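Local coordinates for protein HTPA Reductase (Selaginella moellendorffii, PDB 5U5N) that probably catalyses the NAD(P)H-dependent reduction of 4-hydroxy-tetrahydrodipicolinate to tetrahydrodipicolinate in lysine biosynthesis by the diaminopimelate route, and binds NAD, at residues A[27-32]-A[249-254]; A[92-95]-A[99-102]; A[178-183]-A[218-223]. All blocks are in the same frame, centred on the assembly; numbering follows the deposited sequence.

Contact 1. Residues A[27-32]-A[249-254]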
ATOM      1  N   ALA A  27      11.243   2.475 -26.392  1.00 37.35           N
ATOM      2  CA  ALA A  27      12.083   1.903 -25.325  1.00 37.90           C
ATOM      3  C   ALA A  27      13.392   1.291 -25.808  1.00 38.13           C
ATOM      4  O   ALA A  27      14.272   1.029 -24.998  1.00 38.96           O
ATOM      5  CB  ALA A  27      11.291   0.821 -24.585  1.00 36.36           C
ATOM      6  N   GLY A  28      13.515   1.011 -27.105  1.00 37.78           N
ATOM      7  CA  GLY A  28      14.715   0.384 -27.660  1.00 38.55           C
ATOM      8  C   GLY A  28      14.675  -1.133 -27.766  1.00 37.14           C
ATOM      9  O   GLY A  28      15.714  -1.768 -27.898  1.00 37.82           O
ATOM     10  N   LEU A  29      13.497  -1.737 -27.700  1.00 35.86           N
ATOM     11  CA  LEU A  29      13.378  -3.121 -28.130  1.00 35.34           C
ATOM     12  C   LEU A  29      13.375  -3.171 -29.636  1.00 35.08           C
ATOM     13  O   LEU A  29      12.950  -2.255 -30.277  1.00 35.99           O
ATOM     14  CB  LEU A  29      12.100  -3.762 -27.608  1.00 34.62           C
ATOM     15  CG  LEU A  29      12.193  -4.066 -26.129  1.00 35.54           C
ATOM     16  CD1 LEU A  29      10.868  -4.653 -25.669  1.00 35.03           C
ATOM     17  CD2 LEU A  29      13.332  -5.057 -25.869  1.00 36.26           C
ATOM     18  N   ARG A  30      13.881  -4.265 -30.173  1.00 35.00           N
ATOM     19  CA  ARG A  30      13.811  -4.557 -31.592  1.00 35.05           C
ATOM     20  C   ARG A  30      12.427  -5.161 -31.985  1.00 32.94           C
ATOM     21  O   ARG A  30      12.061  -6.243 -31.544  1.00 32.20           O
ATOM     22  CB  ARG A  30      14.899  -5.543 -31.914  1.00 36.96           C
ATOM     23  CG  ARG A  30      15.028  -5.782 -33.381  1.00 38.27           C
ATOM     24  CD  ARG A  30      16.250  -6.596 -33.552  1.00 40.76           C
ATOM     25  NE  ARG A  30      16.769  -6.458 -34.893  1.00 43.47           N
ATOM     26  CZ  ARG A  30      17.805  -7.135 -35.321  1.00 45.80           C
ATOM     27  NH1 ARG A  30      18.437  -7.994 -34.513  1.00 46.26           N
ATOM     28  NH2 ARG A  30      18.218  -6.937 -36.551  1.00 48.37           N
ATOM     29  N   LEU A  31      11.687  -4.426 -32.812  1.00 32.12           N
ATOM     30  CA  LEU A  31      10.398  -4.831 -33.340  1.00 30.74           C
ATOM     31  C   LEU A  31      10.591  -5.588 -34.659  1.00 31.72           C
ATOM     32  O   LEU A  31      11.069  -5.022 -35.663  1.00 33.71           O
ATOM     33  CB  LEU A  31       9.504  -3.596 -33.586  1.00 30.50           C
ATOM     34  CG  LEU A  31       8.096  -3.832 -34.122  1.00 29.65           C
ATOM     35  CD1 LEU A  31       7.223  -4.513 -33.094  1.00 28.49           C
ATOM     36  CD2 LEU A  31       7.437  -2.561 -34.588  1.00 30.48           C
ATOM     37  N   VAL A  32      10.168  -6.850 -34.664  1.00 30.62           N
ATOM     38  CA  VAL A  32      10.212  -7.696 -35.856  1.00 31.50           C
ATOM     39  C   VAL A  32       9.247  -7.058 -36.865  1.00 31.41           C
ATOM     40  O   VAL A  32       8.112  -6.775 -36.511  1.00 30.01           O
ATOM     41  CB  VAL A  32       9.805  -9.138 -35.488  1.00 31.26           C
ATOM     42  CG1 VAL A  32       9.639  -9.986 -36.735  1.00 32.99           C
ATOM     43  CG2 VAL A  32      10.845  -9.762 -34.578  1.00 31.49           C
ATOM     44  N   ASP A 249       8.018  -4.410 -20.027  1.00 28.78           N
ATOM     45  CA  ASP A 249       8.643  -5.021 -18.844  1.00 28.81           C
ATOM     46  C   ASP A 249       8.464  -6.530 -18.813  1.00 28.11           C
ATOM     47  O   ASP A 249       9.387  -7.256 -18.460  1.00 28.19           O
ATOM     48  CB  ASP A 249       8.071  -4.430 -17.574  1.00 28.98           C
ATOM     49  CG  ASP A 249       8.261  -2.913 -17.500  1.00 29.94           C
ATOM     50  OD1 ASP A 249       9.264  -2.371 -18.068  1.00 30.78           O
ATOM     51  OD2 ASP A 249       7.388  -2.267 -16.844  1.00 30.45           O
ATOM     52  N   ALA A 250       7.278  -6.993 -19.189  1.00 27.52           N
ATOM     53  CA  ALA A 250       7.022  -8.422 -19.226  1.00 27.50           C
ATOM     54  C   ALA A 250       7.985  -9.074 -20.233  1.00 27.88           C
ATOM     55  O   ALA A 250       8.554 -10.119 -19.959  1.00 28.24           O
ATOM     56  CB  ALA A 250       5.546  -8.707 -19.577  1.00 27.34           C
ATOM     57  N   VAL A 251       8.194  -8.434 -21.375  1.00 28.08           N
ATOM     58  CA  VAL A 251       9.048  -9.007 -22.441  1.00 28.60           C
ATOM     59  C   VAL A 251      10.500  -9.044 -21.954  1.00 29.04           C
ATOM     60  O   VAL A 251      11.213 -10.005 -22.206  1.00 29.35           O
ATOM     61  CB  VAL A 251       8.936  -8.199 -23.744  1.00 28.94           C
ATOM     62  CG1 VAL A 251      10.140  -8.412 -24.670  1.00 29.75           C
ATOM     63  CG2 VAL A 251       7.655  -8.554 -24.471  1.00 28.91           C
ATOM     64  N   LEU A 252      10.912  -7.991 -21.263  1.00 29.11           N
ATOM     65  CA  LEU A 252      12.258  -7.930 -20.690  1.00 29.89           C
ATOM     66  C   LEU A 252      12.477  -9.021 -19.651  1.00 29.93           C
ATOM     67  O   LEU A 252      13.494  -9.671 -19.649  1.00 30.68           O
ATOM     68  CB  LEU A 252      12.509  -6.574 -20.057  1.00 30.27           C
ATOM     69  CG  LEU A 252      12.659  -5.379 -20.986  1.00 30.79           C
ATOM     70  CD1 LEU A 252      12.845  -4.123 -20.174  1.00 31.16           C
ATOM     71  CD2 LEU A 252      13.815  -5.569 -21.962  1.00 31.97           C
ATOM     72  N   PHE A 253      11.494  -9.221 -18.778  1.00 29.27           N
ATOM     73  CA  PHE A 253      11.542 -10.303 -17.807  1.00 29.58           C
ATOM     74  C   PHE A 253      11.598 -11.674 -18.472  1.00 29.75           C
ATOM     75  O   PHE A 253      12.475 -12.467 -18.157  1.00 30.62           O
ATOM     76  CB  PHE A 253      10.367 -10.183 -16.838  1.00 29.09           C
ATOM     77  CG  PHE A 253      10.277 -11.287 -15.814  1.00 29.80           C
ATOM     78  CD1 PHE A 253      10.983 -11.229 -14.618  1.00 30.79           C
ATOM     79  CD2 PHE A 253       9.482 -12.397 -16.063  1.00 29.83           C
ATOM     80  CE1 PHE A 253      10.878 -12.240 -13.685  1.00 31.76           C
ATOM     81  CE2 PHE A 253       9.368 -13.410 -15.114  1.00 30.76           C
ATOM     82  CZ  PHE A 253      10.055 -13.331 -13.928  1.00 31.60           C
ATOM     83  N   LEU A 254      10.699 -11.951 -19.413  1.00 29.09           N
ATOM     84  CA  LEU A 254      10.653 -13.284 -20.062  1.00 29.50           C
ATOM     85  C   LEU A 254      11.949 -13.562 -20.844  1.00 30.31           C
ATOM     86  O   LEU A 254      12.488 -14.657 -20.826  1.00 31.15           O
ATOM     87  CB  LEU A 254       9.414 -13.428 -20.971  1.00 28.87           C
ATOM     88  CG  LEU A 254       9.047 -14.848 -21.406  1.00 29.42           C
ATOM     89  CD1 LEU A 254       8.776 -15.744 -20.207  1.00 30.06           C
ATOM     90  CD2 LEU A 254       7.841 -14.849 -22.355  1.00 29.00           C
TER
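Leu29 sets its two methyls against neighbouring residues of helix 241-259, one branch against Val251 and the other against Leu252. CD1 of Leu29 lies 4.0 Å from CG1 of Val251, and CD2 of Leu29 is equally far, 4.0 Å, from CD2 of Leu252. The leucine runs past the valine in the opposite sense, whereas the two leucines meet at a slant. Because CG1 of Val251 stands anti to the backbone N (chi1 159°), it is this branch that meets the leucine; CG2, anti to the carbonyl carbon, is turned to Val101 of strand 100-102. Leu252 has its CB pointing neither at the loop nor away from it, and only the end of its chain reaches Leu29.

The loop carrying Leu29 follows helix 15-27, which ends in a Schellman motif: Gly28 has positive phi (93°), and the chain turns there before leading to strand 34-37. The contact thus joins the helix-to-strand connection of the N-terminal Rossmann-type region to a helix from the C-terminal part of the sequence, 217 residues further on. Ala4 touches both leucines, and Val251 also rests on Val7 of strand 7-10. Asp249, two residues before Val251 on the same helix, makes salt bridges to Lys131 and Arg279.

All three touching side chains are buried and no hydrogen bond crosses between the segments, so cohesion here comes from dispersion and the exclusion of water, with methyls at ordinary van der Waals separation and no polar pair between the segments to fix their direction.

Contact 2. Residues A[92-95]-A[99-102]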
ATOM      1  N   PHE A  92      -1.286 -22.296 -31.285  1.00 50.53           N
ATOM      2  CA  PHE A  92      -0.359 -22.106 -32.372  1.00 49.71           C
ATOM      3  C   PHE A  92       1.042 -21.768 -31.835  1.00 46.71           C
ATOM      4  O   PHE A  92       2.016 -22.396 -32.232  1.00 47.34           O
ATOM      5  CB  PHE A  92      -0.859 -21.039 -33.326  1.00 48.84           C
ATOM      6  CG  PHE A  92       0.052 -20.811 -34.471  1.00 48.61           C
ATOM      7  CD1 PHE A  92       0.190 -21.778 -35.458  1.00 51.79           C
ATOM      8  CD2 PHE A  92       0.806 -19.650 -34.560  1.00 45.73           C
ATOM      9  CE1 PHE A  92       1.045 -21.596 -36.516  1.00 51.89           C
ATOM     10  CE2 PHE A  92       1.666 -19.471 -35.643  1.00 45.85           C
ATOM     11  CZ  PHE A  92       1.777 -20.445 -36.622  1.00 48.95           C
ATOM     12  N   TYR A  93       1.143 -20.817 -30.909  1.00 43.72           N
ATOM     13  CA  TYR A  93       2.449 -20.457 -30.348  1.00 41.18           C
ATOM     14  C   TYR A  93       3.126 -21.636 -29.680  1.00 42.04           C
ATOM     15  O   TYR A  93       4.316 -21.862 -29.904  1.00 41.65           O
ATOM     16  CB  TYR A  93       2.357 -19.277 -29.363  1.00 38.80           C
ATOM     17  CG  TYR A  93       1.721 -18.031 -29.943  1.00 37.86           C
ATOM     18  CD1 TYR A  93       1.892 -17.675 -31.299  1.00 38.13           C
ATOM     19  CD2 TYR A  93       0.928 -17.219 -29.148  1.00 37.16           C
ATOM     20  CE1 TYR A  93       1.306 -16.536 -31.822  1.00 37.34           C
ATOM     21  CE2 TYR A  93       0.332 -16.085 -29.660  1.00 36.45           C
ATOM     22  CZ  TYR A  93       0.527 -15.744 -30.992  1.00 36.52           C
ATOM     23  OH  TYR A  93      -0.075 -14.604 -31.471  1.00 36.03           O
ATOM     24  N   CYS A  94       2.371 -22.398 -28.884  1.00 43.47           N
ATOM     25  CA  CYS A  94       2.949 -23.543 -28.162  1.00 44.69           C
ATOM     26  C   CYS A  94       3.403 -24.686 -29.081  1.00 47.26           C
ATOM     27  O   CYS A  94       4.438 -25.294 -28.829  1.00 47.33           O
ATOM     28  CB  CYS A  94       1.971 -24.078 -27.118  1.00 46.41           C
ATOM     29  SG  CYS A  94       1.650 -22.956 -25.763  1.00 43.83           S
ATOM     30  N   LYS A  95       2.640 -24.970 -30.138  1.00 49.55           N
ATOM     31  CA  LYS A  95       3.027 -25.985 -31.123  1.00 52.65           C
ATOM     32  C   LYS A  95       4.360 -25.636 -31.805  1.00 51.20           C
ATOM     33  O   LYS A  95       5.210 -26.494 -31.966  1.00 52.86           O
ATOM     34  CB  LYS A  95       1.925 -26.172 -32.169  1.00 55.50           C
ATOM     35  CG  LYS A  95       2.399 -26.978 -33.352  1.00 58.65           C
ATOM     36  CD  LYS A  95       1.303 -27.374 -34.323  1.00 62.39           C
ATOM     37  CE  LYS A  95       1.933 -28.038 -35.529  1.00 65.35           C
ATOM     38  NZ  LYS A  95       0.905 -28.778 -36.296  1.00 70.18           N
ATOM     39  N   PRO A  99       7.930 -18.460 -27.641  1.00 31.96           N
ATOM     40  CA  PRO A  99       7.563 -17.860 -26.344  1.00 30.77           C
ATOM     41  C   PRO A  99       6.626 -16.685 -26.527  1.00 29.68           C
ATOM     42  O   PRO A  99       6.776 -15.954 -27.484  1.00 28.94           O
ATOM     43  CB  PRO A  99       8.912 -17.408 -25.749  1.00 29.73           C
ATOM     44  CG  PRO A  99       9.873 -17.407 -26.874  1.00 29.98           C
ATOM     45  CD  PRO A  99       9.368 -18.365 -27.915  1.00 31.61           C
ATOM     46  N   PHE A 100       5.651 -16.520 -25.634  1.00 29.60           N
ATOM     47  CA  PHE A 100       4.683 -15.452 -25.798  1.00 28.94           C
ATOM     48  C   PHE A 100       4.220 -14.751 -24.524  1.00 28.76           C
ATOM     49  O   PHE A 100       4.161 -15.340 -23.454  1.00 29.46           O
ATOM     50  CB  PHE A 100       3.456 -15.929 -26.611  1.00 30.12           C
ATOM     51  CG  PHE A 100       2.604 -16.949 -25.926  1.00 31.61           C
ATOM     52  CD1 PHE A 100       2.940 -18.278 -25.956  1.00 32.95           C
ATOM     53  CD2 PHE A 100       1.441 -16.565 -25.259  1.00 32.14           C
ATOM     54  CE1 PHE A 100       2.155 -19.218 -25.325  1.00 34.90           C
ATOM     55  CE2 PHE A 100       0.654 -17.489 -24.600  1.00 34.03           C
ATOM     56  CZ  PHE A 100       1.010 -18.823 -24.640  1.00 35.53           C
ATOM     57  N   VAL A 101       3.845 -13.491 -24.710  1.00 28.04           N
ATOM     58  CA  VAL A 101       3.168 -12.695 -23.732  1.00 28.25           C
ATOM     59  C   VAL A 101       1.747 -12.454 -24.231  1.00 28.93           C
ATOM     60  O   VAL A 101       1.558 -11.736 -25.210  1.00 28.25           O
ATOM     61  CB  VAL A 101       3.903 -11.360 -23.547  1.00 27.33           C
ATOM     62  CG1 VAL A 101       3.155 -10.477 -22.546  1.00 28.04           C
ATOM     63  CG2 VAL A 101       5.334 -11.626 -23.094  1.00 26.87           C
ATOM     64  N   MET A 102       0.769 -13.034 -23.527  1.00 41.94           N
ATOM     65  CA  MET A 102      -0.650 -12.961 -23.873  1.00 43.56           C
ATOM     66  C   MET A 102      -1.344 -11.925 -23.006  1.00 44.11           C
ATOM     67  O   MET A 102      -1.560 -12.166 -21.822  1.00 44.75           O
ATOM     68  CB  MET A 102      -1.282 -14.368 -23.680  1.00 45.40           C
ATOM     69  CG  MET A 102      -2.792 -14.492 -23.873  1.00 47.72           C
ATOM     70  SD  MET A 102      -3.243 -14.267 -25.612  1.00 48.82           S
ATOM     71  CE  MET A 102      -2.701 -15.837 -26.298  1.00 49.41           C
TER
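The contact lies in the beta-alpha-beta unit formed by strand 76-79, helix 86-95 and strand 100-102, part of the Rossmann-type NAD-binding region, where the last turn of the helix packs on the strand that follows. Phe100 is the hub. CB of Tyr93 comes within 3.6 Å of CD1 of Phe100, and CD2 of Tyr93 sits over one face of the phenylalanine ring, displaced toward the rim and 3.6 Å from its CG. The two side chains cross at about a right angle, but the ring planes are inclined by only 45°, with centroids 5.3 Å apart, making an oblique aromatic pair that is neither a stack nor edge-to-face. With CG between its backbone N and carbonyl carbon (chi1 67°), Phe100 turns its ring toward the helix, one face to Tyr93 and an edge to Cys94.

Cys94 approaches from the rim. Its SG lies 3.8 Å from CE1 of Phe100, and the line from the ring centroid to the sulfur is 78° off the ring normal, a sulfur-aromatic contact at the edge. CB of Met102, two residues along the strand, lies in the plane of the same ring at its edge. Val77 of strand 76-79 touches both aromatic side chains, and Phe100 also meets Ser123 and Ile125 of strand 123-125.

Tyr93 is apolar at its near end and polar at its far end: its OH is hydrogen-bonded to Asp79, with a weak bond to Asn10. Its side chain is about 6 Å from the bound NAD. The contact therefore combines apolar cohesion at CB and the ring with hydroxyl bonding outside the pair, which should limit how the tyrosine can swing while it covers one face of Phe100.

Contact 3. Residues A[178-183]-A[218-223]; sequences SSLRKL and HTYKII
The Tyr220 ring is met at a slant by Leu180: CD1 of the leucine approaches it obliquely, 4.0 Å from CD2 of the tyrosine. This is helix-on-sheet packing within the alpha/beta C-terminal region of a DapB-family reductase. Helix 171-182 lies against strand 215-223, an inner strand of a mixed sheet, between strands 155-162 and 229-238.

Leu180 carries the whole helical side of the contact, dividing its branches between two residues of the strand. CD1 takes the tyrosine, and CD2 goes to the isoleucine two positions along. Both pairs cross at an angle. Tyr220 and Ile222 have CB directed toward the helix and put their side chains on the same side of the strand. Leu180, with CG anti to the carbonyl carbon (chi1 -70°), brings both methyls to the strand.

Surrounding residues extend this apolar patch: Leu156 and Leu185 touch Leu180, while Phe151, Tyr154 and Leu185 touch Ile222. The tyrosine adds a polar end, since its OH is hydrogen-bonded to NE2 of His235 on strand 229-238. That bond should restrain the far end of the ring, whereas the leucine touches its side. No hydrogen bond joins the two segments, which leaves van der Waals contact and the burial of apolar surface to hold helix and strand together, and the NAD-binding residues lie away from here. The isoleucine extends CG1 anti to its carbonyl carbon (chi1 -43°) and then stretches out to its terminal methyl (chi2 176°), which places CD1 of Ile222 3.7 Å from CD2 of Leu180.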
ATOM      1  N   SER A 178     -12.220  -7.120  -1.757  1.00 34.80           N
ATOM      2  CA  SER A 178     -11.997  -8.382  -1.072  1.00 36.46           C
ATOM      3  C   SER A 178     -10.899  -8.333   0.031  1.00 36.61           C
ATOM      4  O   SER A 178     -10.981  -9.015   1.055  1.00 38.13           O
ATOM      5  CB  SER A 178     -11.661  -9.458  -2.082  1.00 38.56           C
ATOM      6  OG  SER A 178     -10.968 -10.491  -1.422  1.00 41.26           O
ATOM      7  N   SER A 179      -9.833  -7.601  -0.230  1.00 35.98           N
ATOM      8  CA  SER A 179      -8.779  -7.399   0.764  1.00 37.07           C
ATOM      9  C   SER A 179      -9.314  -6.529   1.890  1.00 35.56           C
ATOM     10  O   SER A 179      -9.102  -6.845   3.043  1.00 36.96           O
ATOM     11  CB  SER A 179      -7.515  -6.785   0.136  1.00 38.30           C
ATOM     12  OG  SER A 179      -6.933  -7.773  -0.684  1.00 40.63           O
ATOM     13  N   LEU A 180     -10.031  -5.477   1.545  1.00 33.67           N
ATOM     14  CA  LEU A 180     -10.603  -4.555   2.512  1.00 33.65           C
ATOM     15  C   LEU A 180     -11.574  -5.232   3.491  1.00 34.29           C
ATOM     16  O   LEU A 180     -11.638  -4.831   4.664  1.00 34.99           O
ATOM     17  CB  LEU A 180     -11.249  -3.365   1.817  1.00 33.22           C
ATOM     18  CG  LEU A 180     -10.236  -2.408   1.153  1.00 34.03           C
ATOM     19  CD1 LEU A 180     -10.921  -1.419   0.202  1.00 34.26           C
ATOM     20  CD2 LEU A 180      -9.408  -1.658   2.226  1.00 35.82           C
ATOM     21  N   ARG A 181     -12.265  -6.294   3.030  1.00 34.28           N
ATOM     22  CA  ARG A 181     -13.076  -7.137   3.894  1.00 35.71           C
ATOM     23  C   ARG A 181     -12.255  -7.912   4.904  1.00 37.37           C
ATOM     24  O   ARG A 181     -12.702  -8.091   6.038  1.00 38.74           O
ATOM     25  CB  ARG A 181     -13.923  -8.147   3.096  1.00 36.79           C
ATOM     26  CG  ARG A 181     -15.063  -7.495   2.365  1.00 36.70           C
ATOM     27  CD  ARG A 181     -16.133  -8.489   1.908  1.00 39.48           C
ATOM     28  NE  ARG A 181     -16.954  -7.792   0.918  1.00 39.74           N
ATOM     29  CZ  ARG A 181     -16.879  -7.940  -0.398  1.00 39.50           C
ATOM     30  NH1 ARG A 181     -16.037  -8.832  -0.951  1.00 39.18           N
ATOM     31  NH2 ARG A 181     -17.679  -7.193  -1.164  1.00 40.38           N
ATOM     32  N   LYS A 182     -11.087  -8.398   4.514  1.00 37.97           N
ATOM     33  CA  LYS A 182     -10.223  -9.077   5.457  1.00 40.65           C
ATOM     34  C   LYS A 182      -9.670  -8.118   6.522  1.00 40.74           C
ATOM     35  O   LYS A 182      -9.308  -8.557   7.592  1.00 43.02           O
ATOM     36  CB  LYS A 182      -9.087  -9.783   4.743  1.00 42.80           C
ATOM     37  CG  LYS A 182      -9.584 -10.889   3.862  1.00 44.19           C
ATOM     38  CD  LYS A 182      -8.480 -11.866   3.520  1.00 48.42           C
ATOM     39  CE  LYS A 182      -8.997 -12.884   2.495  1.00 50.25           C
ATOM     40  NZ  LYS A 182      -8.336 -14.220   2.587  1.00 56.32           N
ATOM     41  N   LEU A 183      -9.613  -6.829   6.192  1.00 38.90           N
ATOM     42  CA  LEU A 183      -9.229  -5.779   7.124  1.00 39.83           C
ATOM     43  C   LEU A 183     -10.396  -5.321   8.025  1.00 39.94           C
ATOM     44  O   LEU A 183     -10.230  -4.406   8.886  1.00 41.18           O
ATOM     45  CB  LEU A 183      -8.617  -4.612   6.344  1.00 39.20           C
ATOM     46  CG  LEU A 183      -7.241  -4.900   5.729  1.00 40.84           C
ATOM     47  CD1 LEU A 183      -6.922  -3.896   4.618  1.00 40.17           C
ATOM     48  CD2 LEU A 183      -6.156  -4.902   6.792  1.00 44.54           C
ATOM     49  N   HIS A 218     -10.140   4.778  -9.884  1.00 34.02           N
ATOM     50  CA  HIS A 218     -10.663   4.197  -8.655  1.00 33.95           C
ATOM     51  C   HIS A 218     -10.282   5.065  -7.421  1.00 33.68           C
ATOM     52  O   HIS A 218      -9.177   5.594  -7.355  1.00 32.60           O
ATOM     53  CB  HIS A 218     -10.055   2.817  -8.439  1.00 32.99           C
ATOM     54  CG  HIS A 218     -10.223   1.878  -9.592  1.00 33.20           C
ATOM     55  ND1 HIS A 218      -9.447   1.953 -10.722  1.00 32.83           N
ATOM     56  CD2 HIS A 218     -11.074   0.844  -9.782  1.00 33.98           C
ATOM     57  CE1 HIS A 218      -9.822   1.007 -11.567  1.00 33.35           C
ATOM     58  NE2 HIS A 218     -10.810   0.320 -11.020  1.00 34.00           N
ATOM     59  N   THR A 219     -11.219   5.181  -6.486  1.00 34.50           N
ATOM     60  CA  THR A 219     -11.063   5.885  -5.217  1.00 34.62           C
ATOM     61  C   THR A 219     -11.653   5.007  -4.112  1.00 34.88           C
ATOM     62  O   THR A 219     -12.829   4.606  -4.194  1.00 35.88           O
ATOM     63  CB  THR A 219     -11.831   7.221  -5.213  1.00 35.97           C
ATOM     64  OG1 THR A 219     -11.317   8.081  -6.234  1.00 36.24           O
ATOM     65  CG2 THR A 219     -11.679   7.945  -3.863  1.00 36.02           C
ATOM     66  N   TYR A 220     -10.854   4.713  -3.090  1.00 34.15           N
ATOM     67  CA  TYR A 220     -11.264   3.967  -1.914  1.00 34.67           C
ATOM     68  C   TYR A 220     -11.111   4.900  -0.697  1.00 34.97           C
ATOM     69  O   TYR A 220     -10.007   5.445  -0.465  1.00 34.42           O
ATOM     70  CB  TYR A 220     -10.388   2.729  -1.723  1.00 34.05           C
ATOM     71  CG  TYR A 220     -10.179   1.894  -2.966  1.00 33.85           C
ATOM     72  CD1 TYR A 220      -9.213   2.225  -3.907  1.00 33.01           C
ATOM     73  CD2 TYR A 220     -10.963   0.761  -3.209  1.00 34.72           C
ATOM     74  CE1 TYR A 220      -9.035   1.456  -5.057  1.00 32.85           C
ATOM     75  CE2 TYR A 220     -10.790  -0.010  -4.365  1.00 34.45           C
ATOM     76  CZ  TYR A 220      -9.826   0.348  -5.268  1.00 33.49           C
ATOM     77  OH  TYR A 220      -9.656  -0.401  -6.390  1.00 33.68           O
ATOM     78  N   LYS A 221     -12.201   5.125   0.036  1.00 36.07           N
ATOM     79  CA  LYS A 221     -12.140   5.944   1.245  1.00 36.66           C
ATOM     80  C   LYS A 221     -12.529   5.124   2.458  1.00 37.13           C
ATOM     81  O   LYS A 221     -13.541   4.436   2.445  1.00 37.83           O
ATOM     82  CB  LYS A 221     -13.066   7.132   1.174  1.00 38.01           C
ATOM     83  CG  LYS A 221     -13.093   7.820  -0.157  1.00 38.18           C
ATOM     84  CD  LYS A 221     -13.945   9.071  -0.042  1.00 39.82           C
ATOM     85  CE  LYS A 221     -14.164   9.761  -1.386  1.00 40.52           C
ATOM     86  NZ  LYS A 221     -14.230  11.251  -1.143  1.00 41.57           N
ATOM     87  N   ILE A 222     -11.726   5.241   3.507  1.00 36.75           N
ATOM     88  CA  ILE A 222     -11.875   4.460   4.720  1.00 37.45           C
ATOM     89  C   ILE A 222     -11.871   5.439   5.905  1.00 37.98           C
ATOM     90  O   ILE A 222     -10.874   6.154   6.118  1.00 37.21           O
ATOM     91  CB  ILE A 222     -10.737   3.429   4.875  1.00 36.99           C
ATOM     92  CG1 ILE A 222     -10.402   2.719   3.557  1.00 36.13           C
ATOM     93  CG2 ILE A 222     -11.122   2.374   5.887  1.00 38.40           C
ATOM     94  CD1 ILE A 222      -9.223   1.761   3.655  1.00 35.66           C
ATOM     95  N   ILE A 223     -12.977   5.469   6.660  1.00 39.13           N
ATOM     96  CA  ILE A 223     -13.207   6.465   7.693  1.00 39.83           C
ATOM     97  C   ILE A 223     -13.519   5.792   9.042  1.00 40.92           C
ATOM     98  O   ILE A 223     -14.304   4.856   9.102  1.00 41.63           O
ATOM     99  CB  ILE A 223     -14.379   7.394   7.307  1.00 40.66           C
ATOM    100  CG1 ILE A 223     -14.127   8.073   5.969  1.00 39.82           C
ATOM    101  CG2 ILE A 223     -14.597   8.480   8.378  1.00 41.48           C
ATOM    102  CD1 ILE A 223     -15.413   8.515   5.282  1.00 40.94           C
TER

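How the contacts relate
All three are core contacts, none at the surface, and none contains a hydrogen bond between its own segments. Contact 1 joins the N-terminal and C-terminal family regions, while contacts 2 and 3 each stay within one. Contacts 1 and 2 adjoin, with centres 16 Å apart: helix 241-259, which supplies one half of contact 1, also packs on the strand of contact 2, where CD2 of Leu254 lies 4.1 Å from CG2 of Val101. Contact 3 stands apart, across the chain's centre from both. Contact 1 is purely aliphatic; contact 2 is aromatic, with one cysteine sulfur at the ring edge, near the NAD site; contact 3 mixes aliphatic branches with one tyrosine.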